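Local coordinates for membrane lipoprotein family protein (PDB 4PEV) that is a BMP-family lipoprotein that probably serves as the solute-binding component of an ABC transporter and binds adenosine between its two lobes, at residues L114-G119 against A139-A144; A153-R158 against G320-G325; F157-V162 against G297-D302; L198-I203 against F395-D400. All coordinates share one frame; numbering follows the deposited sequence.

Overall arrangement
Following the chain, contact 1 opens at 114-119 and closes its short loop at 139-144, joining neighbouring strands of the parallel sheet of the first lobe before any other contact begins. Contacts 2 and 3 then leave from the same stretch, sharing F157 and R158. Contact 3 returns first, at 297-302, where the second lobe meets the first beside the adenosine; contact 2 closes later, at 320-325, adding the edge strand. Contact 4 opens at 198-203, inside both of those loops, and closes at 395-400, beyond them, so it crosses each. It ties a second-lobe helix to the C-terminal region. D142 links contact 1 to contact 3 through K299, and E159 links contact 3 to contact 4 through R200.

Contact 1 (L114-G119 against A139-A144); sequences LIVLVG and ALIDAA. With ADN (adenosine), chain F.
V116, V118, A139 and I141 lie on one face of the paired strands, L117 and L140 on the other, and the peptide groups join edge to edge between them. L117 N donates to A139 O (2.7 Å) and L117 O accepts from I141 N (2.8 Å). A139 N to I115 O extends the pairing at one end; at the other, G119 N to I141 O is more bent (137° at the hydrogen). On the first face, V116 CG1 lies 4.0 Å from I141 CG1. On the second, the two torsions of L140 (chi1 -175°, chi2 46°) together bring CD1 to 3.9 Å from L117 CB. Past the strand end, the D142 carboxylate divides its oxygens: OD2 accepts ADN O2' (2.8 Å), while OD1 makes a salt bridge with K299. A leucine at D142 would probably leave the ribose hydroxyl without this acceptor and K299 without one of its carboxylate mates. These strands and helix 123-132 form a beta-alpha-beta unit within the parallel sheet. Strand 54-59 flanks it beside 114-118, strand 152-157 lies beyond 137-141, and helix 69-84 packs against V118.

Contact 2 (A153-R158 against G320-G325); sequences ASYLFR and GIVSLG
Y155 and V322, F157 and L324 pair across two parallel strands, 152-157 and 320-324, the latter an outermost strand of the six-stranded sheet in one lobe of this periplasmic-binding-protein fold. The register runs unbroken from A153-G320 to F157-L324, and the short strand axes come within 4.6 Å at 23°. Backbone bonds pass both ways, for instance V322 N to S154 O and L156 N to V322 O, and R158 N to L324 O continues them past the strand end.

The more buried packing is on the face carrying Y155 and F157. V322 lies alongside Y155, with CG2 over one ring face, offset toward the rim, and CB 3.9 Å from Y155 CD2; L324 CD1 sits at the ring edge. F157 crosses L324 so that its CD2 comes 3.7 Å from L324 CB. Beyond the pair, helix 301-313 covers Y155. The other face is looser and nearer solvent: L156 CD1 meets I321 CG2 at 3.9 Å, and I321 is exposed.

R158 spans the end of the pairing. Its chain bends at chi3 (-64°), laying the guanidinium with one face over the backbone at L324 C and G325 N. NE forms a salt bridge with E161, and NH2 another with E328. A methionine here would probably leave both carboxylates without this positive mate and remove the clasp across the strand ends. On the S323 side, R158 NH1 donates to S323 OG at 2.8 Å, with the hydroxyl oxygen close to the guanidinium plane.

Contact 3 (F157-V162 against G297-D302); sequences FREQEV and GLKRVD. With ADN (adenosine), chain F.
K299 NZ sits at the centre of the first shell, where E159 OE2 accepts from it at 2.7 Å through the anti lone pair, the one turned away from OE1. The same nitrogen donates to ADN O2' (3.1 Å) and more weakly to ADN O3', and forms a salt bridge with D142. Two carboxylates and the ribose diol thus converge on one ammonium, whose charge probably offsets the closeness of E159 OE2 to D142 OD1.

The lysine's stem is held from beside. K299 passes across F157, and CG stands 3.8 Å from the ring centroid, only 5° off the ring normal, a CH-pi contact over the face. At the edge of that ring lies R300 O, 3.9 Å from F157 CZ. Beyond CG the lysine bends at chi2 and chi3, turning NZ toward the ligand. E159 bends too, at chi2 (84°), to bring its carboxylate to the lysine, and its OE1 is fixed by a salt bridge with R200.

Further out, V162 CG2 approaches G297 CA at 4.3 Å, packing the first turn of helix 159-181 against strand 293-299. R300 centres an inverse gamma turn at the N-cap of helix 301-313. Its guanidinium grips D302 side-on, R300 NE to D302 OD1 and R300 NH2 to D302 OD2 (2.9 Å), and D302 also pairs with R79. Within this surrounding packing, K299 with its partners E159 and D142 forms the part at the adenosine, consistent with the interlobe ligand cleft of periplasmic binding proteins, where K299 binds the ribose hydroxyls.

Contact 4 (L198-I203 against F395-D400); sequences LWRFHI and FVTPQD. With ADN (adenosine), chain F.
W199 and R200, on a regular helical turn, face P398 and T397 in an irregular segment, with the nearest CA pairs R200-T397 at 7.3 Å and W199-P398 at 7.8 Å and no hydrogen bond across. The spacing leaves room for one layer of side chains, and P398 fills much of it. I203 and P398 reach toward each other tip to tip, I203 CD1 lying 3.8 Å from P398 CG. W199 runs alongside the same proline, pointing the other way, its CE3 4.1 Å from P398 CG. The far corner of the indole meets backbone: W199 CZ3 is 3.5 Å from D400 O, while Q399 O lies at the ring edge.

This joins helix 196-214, in the second lobe of the periplasmic-binding-protein fold, to the loop between helices 375-389 and 401-412, in the C-terminal helical region; D400 is the N-cap residue of the latter helix, although its side chain makes no capping bond. The indole has further partners: NE1 hydrogen-bonds to D194, and the ring stacks with Y404 of helix 401-412.

At the neighbouring position R200 bends at chi3 (-86°), which helps bring its NH1 to 3.8 Å from T397 CG2. The methyl meets NH1 without a hydrogen bond, while NE forms a salt bridge with E159, the glutamate that grips K299. The helix also reaches the adenosine pocket, from residues that do not touch the loop: L198 CD1 comes 3.5 Å from ADN O4', and F201 CZ lies 3.6 Å from ADN O3', with that oxygen placed obliquely to the phenyl ring.

Contact 1 (L114-G119 against A139-A144)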
# COMPACT_ATOMS: atom_id res chain seq x y z
N LEU C 114 7.73 5.27 -23.46
CA LEU C 114 7.90 5.30 -22.01
C LEU C 114 8.05 3.86 -21.49
O LEU C 114 7.36 2.94 -21.96
CB LEU C 114 6.69 5.97 -21.33
CG LEU C 114 6.69 6.18 -19.81
CD1 LEU C 114 7.77 7.16 -19.37
CD2 LEU C 114 5.33 6.66 -19.36
N ILE C 115 8.96 3.68 -20.55
CA ILE C 115 9.06 2.44 -19.82
C ILE C 115 8.65 2.75 -18.39
O ILE C 115 9.25 3.61 -17.74
CB ILE C 115 10.47 1.82 -19.91
CG1 ILE C 115 10.79 1.46 -21.36
CG2 ILE C 115 10.58 0.58 -19.03
CD1 ILE C 115 12.19 0.93 -21.57
N VAL C 116 7.60 2.07 -17.92
CA VAL C 116 7.07 2.26 -16.59
C VAL C 116 7.55 1.14 -15.69
O VAL C 116 7.33 -0.03 -15.99
CB VAL C 116 5.54 2.30 -16.59
CG1 VAL C 116 5.01 2.42 -15.16
CG2 VAL C 116 5.05 3.46 -17.43
N LEU C 117 8.19 1.50 -14.58
CA LEU C 117 8.83 0.52 -13.72
C LEU C 117 8.13 0.47 -12.37
O LEU C 117 8.21 1.40 -11.57
CB LEU C 117 10.32 0.86 -13.58
CG LEU C 117 11.09 0.88 -14.90
CD1 LEU C 117 12.47 1.46 -14.70
CD2 LEU C 117 11.18 -0.52 -15.51
N VAL C 118 7.45 -0.65 -12.13
CA VAL C 118 6.53 -0.77 -11.00
C VAL C 118 7.18 -1.51 -9.83
O VAL C 118 7.09 -2.73 -9.72
CB VAL C 118 5.21 -1.48 -11.41
CG1 VAL C 118 4.27 -1.67 -10.22
CG2 VAL C 118 4.49 -0.70 -12.49
N GLY C 119 7.81 -0.74 -8.95
CA GLY C 119 8.30 -1.28 -7.70
C GLY C 119 9.70 -0.81 -7.38
O GLY C 119 10.52 -0.57 -8.28
N ALA C 139 9.48 5.95 -16.19
CA ALA C 139 8.80 6.32 -14.95
C ALA C 139 9.03 5.22 -13.91
O ALA C 139 8.75 4.06 -14.15
CB ALA C 139 7.32 6.55 -15.17
N LEU C 140 9.60 5.61 -12.77
CA LEU C 140 9.82 4.69 -11.67
C LEU C 140 8.69 4.91 -10.68
O LEU C 140 8.46 6.03 -10.27
CB LEU C 140 11.16 4.97 -11.01
CG LEU C 140 11.63 4.02 -9.90
CD1 LEU C 140 11.45 2.55 -10.25
CD2 LEU C 140 13.09 4.30 -9.55
N ILE C 141 7.97 3.85 -10.34
CA ILE C 141 6.84 3.96 -9.41
C ILE C 141 7.19 3.36 -8.06
O ILE C 141 7.77 2.26 -7.99
CB ILE C 141 5.56 3.27 -9.94
CG1 ILE C 141 5.28 3.63 -11.40
CG2 ILE C 141 4.37 3.59 -9.05
CD1 ILE C 141 5.18 5.12 -11.70
N ASP C 142 6.85 4.09 -6.99
CA ASP C 142 7.08 3.69 -5.60
C ASP C 142 8.55 3.77 -5.19
O ASP C 142 8.96 3.19 -4.19
CB ASP C 142 6.53 2.27 -5.35
CG ASP C 142 6.09 2.04 -3.90
OD1 ASP C 142 5.38 2.92 -3.35
OD2 ASP C 142 6.42 0.97 -3.32
N ALA C 143 9.34 4.51 -5.97
CA ALA C 143 10.77 4.67 -5.67
C ALA C 143 11.33 5.86 -6.42
O ALA C 143 10.75 6.32 -7.39
CB ALA C 143 11.56 3.42 -6.02
N ALA C 144 12.45 6.34 -5.91
CA ALA C 144 13.20 7.41 -6.55
C ALA C 144 14.67 7.07 -6.59
O ALA C 144 15.23 6.45 -5.67
CB ALA C 144 12.99 8.72 -5.84
O5' ADN F . 1.12 -4.24 -0.54
C5' ADN F . 1.79 -3.32 0.35
C4' ADN F . 2.97 -2.55 -0.26
O4' ADN F . 4.05 -3.41 -0.62
C3' ADN F . 2.69 -1.76 -1.54
O3' ADN F . 2.05 -0.50 -1.27
C2' ADN F . 4.09 -1.62 -2.13
O2' ADN F . 4.84 -0.54 -1.57
C1' ADN F . 4.73 -2.93 -1.77
N9 ADN F . 4.58 -3.92 -2.85
C8 ADN F . 3.50 -4.68 -3.12
N7 ADN F . 3.72 -5.50 -4.18
C5 ADN F . 4.98 -5.26 -4.59
C6 ADN F . 5.89 -5.75 -5.65
N6 ADN F . 5.46 -6.69 -6.51
N1 ADN F . 7.13 -5.23 -5.74
C2 ADN F . 7.58 -4.27 -4.89
N3 ADN F . 6.82 -3.78 -3.91
C4 ADN F . 5.54 -4.22 -3.71

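Contact 2 (A153-R158 against G320-G325)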
# COMPACT_ATOMS: atom_id res chain seq x y z
N ALA C 153 11.46 10.15 -14.43
CA ALA C 153 10.45 10.69 -13.52
C ALA C 153 10.17 9.68 -12.43
O ALA C 153 9.64 8.61 -12.71
CB ALA C 153 9.17 11.00 -14.28
N SER C 154 10.52 10.01 -11.18
CA SER C 154 10.26 9.17 -10.02
C SER C 154 8.94 9.57 -9.33
O SER C 154 8.66 10.76 -9.16
CB SER C 154 11.39 9.31 -9.01
OG SER C 154 12.63 8.81 -9.52
N TYR C 155 8.14 8.57 -8.94
CA TYR C 155 6.92 8.79 -8.16
C TYR C 155 7.04 8.08 -6.82
O TYR C 155 7.02 6.85 -6.74
CB TYR C 155 5.69 8.32 -8.93
CG TYR C 155 5.36 9.17 -10.16
CD1 TYR C 155 6.06 9.00 -11.35
CD2 TYR C 155 4.36 10.12 -10.12
CE1 TYR C 155 5.76 9.77 -12.48
CE2 TYR C 155 4.05 10.90 -11.23
CZ TYR C 155 4.75 10.72 -12.42
OH TYR C 155 4.45 11.49 -13.54
N LEU C 156 7.23 8.87 -5.76
CA LEU C 156 7.38 8.37 -4.40
C LEU C 156 6.14 8.71 -3.64
O LEU C 156 5.53 9.75 -3.89
CB LEU C 156 8.51 9.10 -3.69
CG LEU C 156 9.91 8.57 -3.95
CD1 LEU C 156 10.91 9.61 -3.45
CD2 LEU C 156 10.10 7.23 -3.26
N PHE C 157 5.78 7.85 -2.68
CA PHE C 157 4.68 8.16 -1.78
C PHE C 157 5.21 8.39 -0.38
O PHE C 157 6.31 7.96 -0.04
CB PHE C 157 3.64 7.04 -1.78
CG PHE C 157 2.95 6.86 -3.10
CD1 PHE C 157 3.52 6.09 -4.10
CD2 PHE C 157 1.72 7.45 -3.34
CE1 PHE C 157 2.88 5.92 -5.32
CE2 PHE C 157 1.08 7.28 -4.55
CZ PHE C 157 1.66 6.51 -5.55
N ARG C 158 4.43 9.10 0.42
CA ARG C 158 4.77 9.32 1.82
C ARG C 158 3.87 8.40 2.65
O ARG C 158 2.86 8.83 3.22
CB ARG C 158 4.58 10.80 2.17
CG ARG C 158 5.48 11.75 1.38
CD ARG C 158 5.38 13.19 1.90
NE ARG C 158 4.04 13.75 1.72
CZ ARG C 158 3.58 14.27 0.58
NH1 ARG C 158 4.36 14.36 -0.50
NH2 ARG C 158 2.33 14.73 0.52
N GLY C 320 12.66 13.90 -12.66
CA GLY C 320 12.64 14.33 -11.27
C GLY C 320 11.56 13.68 -10.42
O GLY C 320 10.68 12.99 -10.93
N ILE C 321 11.62 13.96 -9.11
CA ILE C 321 10.77 13.33 -8.10
C ILE C 321 9.40 13.99 -7.96
O ILE C 321 9.29 15.20 -7.95
CB ILE C 321 11.46 13.37 -6.71
CG1 ILE C 321 12.80 12.62 -6.78
CG2 ILE C 321 10.55 12.80 -5.62
CD1 ILE C 321 13.55 12.57 -5.46
N VAL C 322 8.36 13.17 -7.85
CA VAL C 322 6.99 13.63 -7.58
C VAL C 322 6.52 12.89 -6.33
O VAL C 322 6.31 11.68 -6.37
CB VAL C 322 6.04 13.31 -8.76
CG1 VAL C 322 4.63 13.79 -8.46
CG2 VAL C 322 6.55 13.94 -10.05
N SER C 323 6.39 13.63 -5.22
CA SER C 323 6.06 13.07 -3.91
C SER C 323 4.55 13.21 -3.65
O SER C 323 3.97 14.28 -3.84
CB SER C 323 6.88 13.77 -2.81
OG SER C 323 6.71 13.18 -1.53
N LEU C 324 3.94 12.12 -3.20
CA LEU C 324 2.49 12.00 -3.10
C LEU C 324 2.02 11.46 -1.74
O LEU C 324 2.49 10.43 -1.26
CB LEU C 324 2.00 11.08 -4.21
CG LEU C 324 2.33 11.55 -5.62
CD1 LEU C 324 1.80 10.56 -6.64
CD2 LEU C 324 1.74 12.94 -5.87
N GLY C 325 1.07 12.19 -1.16
CA GLY C 325 0.55 11.91 0.17
C GLY C 325 -0.89 12.38 0.25
O GLY C 325 -1.54 12.58 -0.77

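Contact 3 (F157-V162 against G297-D302)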
# COMPACT_ATOMS: atom_id res chain seq x y z
N PHE C 157 5.78 7.85 -2.68
CA PHE C 157 4.68 8.16 -1.78
C PHE C 157 5.21 8.39 -0.38
O PHE C 157 6.31 7.96 -0.04
CB PHE C 157 3.64 7.04 -1.78
CG PHE C 157 2.95 6.86 -3.10
CD1 PHE C 157 3.52 6.09 -4.10
CD2 PHE C 157 1.72 7.45 -3.34
CE1 PHE C 157 2.88 5.92 -5.32
CE2 PHE C 157 1.08 7.28 -4.55
CZ PHE C 157 1.66 6.51 -5.55
N ARG C 158 4.43 9.10 0.42
CA ARG C 158 4.77 9.32 1.82
C ARG C 158 3.87 8.40 2.65
O ARG C 158 2.86 8.83 3.22
CB ARG C 158 4.58 10.80 2.17
CG ARG C 158 5.48 11.75 1.38
CD ARG C 158 5.38 13.19 1.90
NE ARG C 158 4.04 13.75 1.72
CZ ARG C 158 3.58 14.27 0.58
NH1 ARG C 158 4.36 14.36 -0.50
NH2 ARG C 158 2.33 14.73 0.52
N GLU C 159 4.25 7.12 2.71
CA GLU C 159 3.43 6.06 3.30
C GLU C 159 3.20 6.23 4.78
O GLU C 159 2.22 5.74 5.32
CB GLU C 159 4.08 4.69 3.08
CG GLU C 159 3.97 4.14 1.67
CD GLU C 159 5.05 4.63 0.72
OE1 GLU C 159 5.94 5.40 1.14
OE2 GLU C 159 5.01 4.23 -0.46
N GLN C 160 4.11 6.92 5.46
CA GLN C 160 3.92 7.24 6.87
C GLN C 160 2.55 7.90 7.08
O GLN C 160 1.84 7.63 8.06
CB GLN C 160 5.02 8.17 7.38
CG GLN C 160 6.45 7.71 7.10
CD GLN C 160 7.14 8.50 5.98
OE1 GLN C 160 6.57 8.75 4.92
NE2 GLN C 160 8.38 8.89 6.23
N GLU C 161 2.18 8.75 6.13
CA GLU C 161 1.00 9.58 6.29
C GLU C 161 -0.24 8.70 6.40
O GLU C 161 -0.94 8.77 7.42
CB GLU C 161 0.90 10.61 5.15
CG GLU C 161 2.08 11.59 5.12
CD GLU C 161 1.92 12.77 4.15
OE1 GLU C 161 0.86 12.93 3.51
OE2 GLU C 161 2.89 13.55 4.02
N VAL C 162 -0.47 7.84 5.41
CA VAL C 162 -1.66 6.96 5.42
C VAL C 162 -1.60 5.82 6.48
O VAL C 162 -2.61 5.51 7.11
CB VAL C 162 -1.96 6.40 4.01
CG1 VAL C 162 -1.00 5.28 3.63
CG2 VAL C 162 -3.40 5.92 3.92
N GLY C 297 -6.18 1.09 3.41
CA GLY C 297 -5.29 2.20 3.05
C GLY C 297 -5.20 2.26 1.53
O GLY C 297 -5.07 1.22 0.88
N LEU C 298 -5.29 3.45 0.95
CA LEU C 298 -5.23 3.57 -0.51
C LEU C 298 -3.93 4.16 -0.93
O LEU C 298 -3.43 5.06 -0.28
CB LEU C 298 -6.33 4.48 -1.05
CG LEU C 298 -7.75 4.05 -0.75
CD1 LEU C 298 -8.69 5.19 -1.11
CD2 LEU C 298 -8.09 2.78 -1.52
N LYS C 299 -3.39 3.65 -2.03
CA LYS C 299 -2.20 4.19 -2.64
C LYS C 299 -2.51 4.30 -4.12
O LYS C 299 -2.75 3.28 -4.77
CB LYS C 299 -1.02 3.27 -2.39
CG LYS C 299 0.29 3.81 -2.94
CD LYS C 299 1.49 3.56 -2.01
CE LYS C 299 2.32 2.37 -2.43
NZ LYS C 299 3.55 2.24 -1.59
N ARG C 300 -2.54 5.52 -4.64
CA ARG C 300 -3.01 5.76 -6.00
C ARG C 300 -1.91 5.57 -7.04
O ARG C 300 -1.55 6.49 -7.78
CB ARG C 300 -3.63 7.14 -6.11
CG ARG C 300 -4.78 7.38 -5.13
CD ARG C 300 -5.82 6.26 -5.18
NE ARG C 300 -6.35 6.08 -6.52
CZ ARG C 300 -7.37 6.76 -7.03
NH1 ARG C 300 -8.01 7.65 -6.30
NH2 ARG C 300 -7.77 6.53 -8.26
N VAL C 301 -1.41 4.33 -7.11
CA VAL C 301 -0.43 3.93 -8.11
C VAL C 301 -0.97 4.10 -9.53
O VAL C 301 -0.22 4.38 -10.47
CB VAL C 301 -0.02 2.46 -7.89
CG1 VAL C 301 0.92 1.97 -8.99
CG2 VAL C 301 0.65 2.29 -6.54
N ASP C 302 -2.28 3.91 -9.68
CA ASP C 302 -2.96 4.07 -10.96
C ASP C 302 -2.85 5.48 -11.48
O ASP C 302 -2.68 5.68 -12.68
CB ASP C 302 -4.42 3.64 -10.85
CG ASP C 302 -5.18 4.38 -9.76
OD1 ASP C 302 -4.66 4.57 -8.63
OD2 ASP C 302 -6.33 4.77 -10.05
O5' ADN F . 1.12 -4.24 -0.54
C5' ADN F . 1.79 -3.32 0.35
C4' ADN F . 2.97 -2.55 -0.26
O4' ADN F . 4.05 -3.41 -0.62
C3' ADN F . 2.69 -1.76 -1.54
O3' ADN F . 2.05 -0.50 -1.27
C2' ADN F . 4.09 -1.62 -2.13
O2' ADN F . 4.84 -0.54 -1.57
C1' ADN F . 4.73 -2.93 -1.77
N9 ADN F . 4.58 -3.92 -2.85
C8 ADN F . 3.50 -4.68 -3.12
N7 ADN F . 3.72 -5.50 -4.18
C5 ADN F . 4.98 -5.26 -4.59
C6 ADN F . 5.89 -5.75 -5.65
N6 ADN F . 5.46 -6.69 -6.51
N1 ADN F . 7.13 -5.23 -5.74
C2 ADN F . 7.58 -4.27 -4.89
N3 ADN F . 6.82 -3.78 -3.91
C4 ADN F . 5.54 -4.22 -3.71

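Contact 4 (L198-I203 against F395-D400)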
# COMPACT_ATOMS: atom_id res chain seq x y z
N LEU C 198 8.21 -0.00 2.73
CA LEU C 198 7.68 -0.67 3.91
C LEU C 198 8.25 -0.13 5.22
O LEU C 198 7.58 -0.22 6.26
CB LEU C 198 7.86 -2.19 3.83
CG LEU C 198 6.66 -2.84 3.12
CD1 LEU C 198 6.46 -2.34 1.70
CD2 LEU C 198 6.81 -4.34 3.12
N TRP C 199 9.45 0.45 5.17
CA TRP C 199 9.95 1.17 6.34
C TRP C 199 8.97 2.29 6.66
O TRP C 199 8.57 2.47 7.81
CB TRP C 199 11.32 1.78 6.09
CG TRP C 199 12.41 0.83 5.74
CD1 TRP C 199 12.38 -0.53 5.83
CD2 TRP C 199 13.72 1.17 5.27
NE1 TRP C 199 13.59 -1.06 5.42
CE2 TRP C 199 14.43 -0.04 5.08
CE3 TRP C 199 14.36 2.39 4.98
CZ2 TRP C 199 15.76 -0.07 4.60
CZ3 TRP C 199 15.68 2.37 4.51
CH2 TRP C 199 16.36 1.14 4.32
N ARG C 200 8.54 3.02 5.63
CA ARG C 200 7.62 4.12 5.82
C ARG C 200 6.25 3.67 6.34
O ARG C 200 5.66 4.34 7.19
CB ARG C 200 7.45 4.91 4.53
CG ARG C 200 8.75 5.56 4.09
CD ARG C 200 8.56 6.68 3.07
NE ARG C 200 8.51 6.19 1.70
CZ ARG C 200 9.56 5.68 1.06
NH1 ARG C 200 10.74 5.59 1.67
NH2 ARG C 200 9.42 5.27 -0.20
N PHE C 201 5.76 2.53 5.83
CA PHE C 201 4.52 1.94 6.35
C PHE C 201 4.71 1.64 7.82
O PHE C 201 3.94 2.10 8.65
CB PHE C 201 4.13 0.64 5.61
CG PHE C 201 3.39 0.86 4.31
CD1 PHE C 201 2.06 1.27 4.31
CD2 PHE C 201 4.01 0.64 3.08
CE1 PHE C 201 1.38 1.46 3.11
CE2 PHE C 201 3.33 0.84 1.89
CZ PHE C 201 2.01 1.24 1.90
N HIS C 202 5.76 0.87 8.13
CA HIS C 202 6.01 0.43 9.50
C HIS C 202 6.04 1.63 10.43
O HIS C 202 5.24 1.71 11.36
CB HIS C 202 7.32 -0.35 9.61
CG HIS C 202 7.53 -0.98 10.94
ND1 HIS C 202 8.66 -1.70 11.25
CD2 HIS C 202 6.76 -1.01 12.06
CE1 HIS C 202 8.57 -2.16 12.49
NE2 HIS C 202 7.43 -1.74 13.01
N ILE C 203 6.93 2.57 10.16
CA ILE C 203 7.03 3.77 10.98
C ILE C 203 5.68 4.47 11.16
O ILE C 203 5.36 4.88 12.26
CB ILE C 203 8.03 4.77 10.36
CG1 ILE C 203 9.46 4.30 10.63
CG2 ILE C 203 7.81 6.18 10.90
CD1 ILE C 203 10.49 5.04 9.82
N PHE C 395 6.81 13.70 8.43
CA PHE C 395 7.64 12.59 8.84
C PHE C 395 9.04 12.67 8.21
O PHE C 395 9.23 13.35 7.21
CB PHE C 395 6.97 11.27 8.45
CG PHE C 395 5.66 11.01 9.14
CD1 PHE C 395 4.47 11.47 8.60
CD2 PHE C 395 5.62 10.29 10.33
CE1 PHE C 395 3.26 11.23 9.23
CE2 PHE C 395 4.41 10.05 10.97
CZ PHE C 395 3.23 10.52 10.42
N VAL C 396 10.00 11.96 8.79
CA VAL C 396 11.35 11.86 8.23
C VAL C 396 11.44 10.61 7.35
O VAL C 396 10.91 9.57 7.70
CB VAL C 396 12.43 11.75 9.34
CG1 VAL C 396 13.81 12.05 8.75
CG2 VAL C 396 12.14 12.71 10.48
N THR C 397 12.11 10.73 6.20
CA THR C 397 12.37 9.58 5.33
C THR C 397 13.67 8.94 5.78
O THR C 397 14.73 9.50 5.52
CB THR C 397 12.53 10.01 3.85
OG1 THR C 397 11.85 11.25 3.61
CG2 THR C 397 11.99 8.91 2.90
N PRO C 398 13.61 7.78 6.46
CA PRO C 398 14.88 7.16 6.90
C PRO C 398 15.92 6.95 5.78
O PRO C 398 15.60 6.47 4.69
CB PRO C 398 14.43 5.80 7.48
CG PRO C 398 13.00 5.63 7.08
CD PRO C 398 12.44 7.00 6.89
N GLN C 399 17.17 7.32 6.09
CA GLN C 399 18.27 7.33 5.12
C GLN C 399 18.77 5.90 4.91
O GLN C 399 18.82 5.40 3.80
CB GLN C 399 19.42 8.21 5.63
CG GLN C 399 19.02 9.59 6.17
CD GLN C 399 19.34 10.75 5.22
OE1 GLN C 399 20.13 10.62 4.28
NE2 GLN C 399 18.71 11.89 5.47
N ASP C 400 19.14 5.26 6.02
CA ASP C 400 19.69 3.91 6.07
C ASP C 400 18.65 2.99 6.67
O ASP C 400 17.63 3.44 7.18
CB ASP C 400 20.90 3.83 7.03
CG ASP C 400 22.08 4.66 6.59
OD1 ASP C 400 22.96 4.12 5.88
OD2 ASP C 400 22.16 5.84 7.00
O5' ADN F . 1.12 -4.24 -0.54
C5' ADN F . 1.79 -3.32 0.35
C4' ADN F . 2.97 -2.55 -0.26
O4' ADN F . 4.05 -3.41 -0.62
C3' ADN F . 2.69 -1.76 -1.54
O3' ADN F . 2.05 -0.50 -1.27
C2' ADN F . 4.09 -1.62 -2.13
O2' ADN F . 4.84 -0.54 -1.57
C1' ADN F . 4.73 -2.93 -1.77
N9 ADN F . 4.58 -3.92 -2.85
C8 ADN F . 3.50 -4.68 -3.12
N7 ADN F . 3.72 -5.50 -4.18
C5 ADN F . 4.98 -5.26 -4.59
C6 ADN F . 5.89 -5.75 -5.65
N6 ADN F . 5.46 -6.69 -6.51
N1 ADN F . 7.13 -5.23 -5.74
C2 ADN F . 7.58 -4.27 -4.89
N3 ADN F . 6.82 -3.78 -3.91
C4 ADN F . 5.54 -4.22 -3.71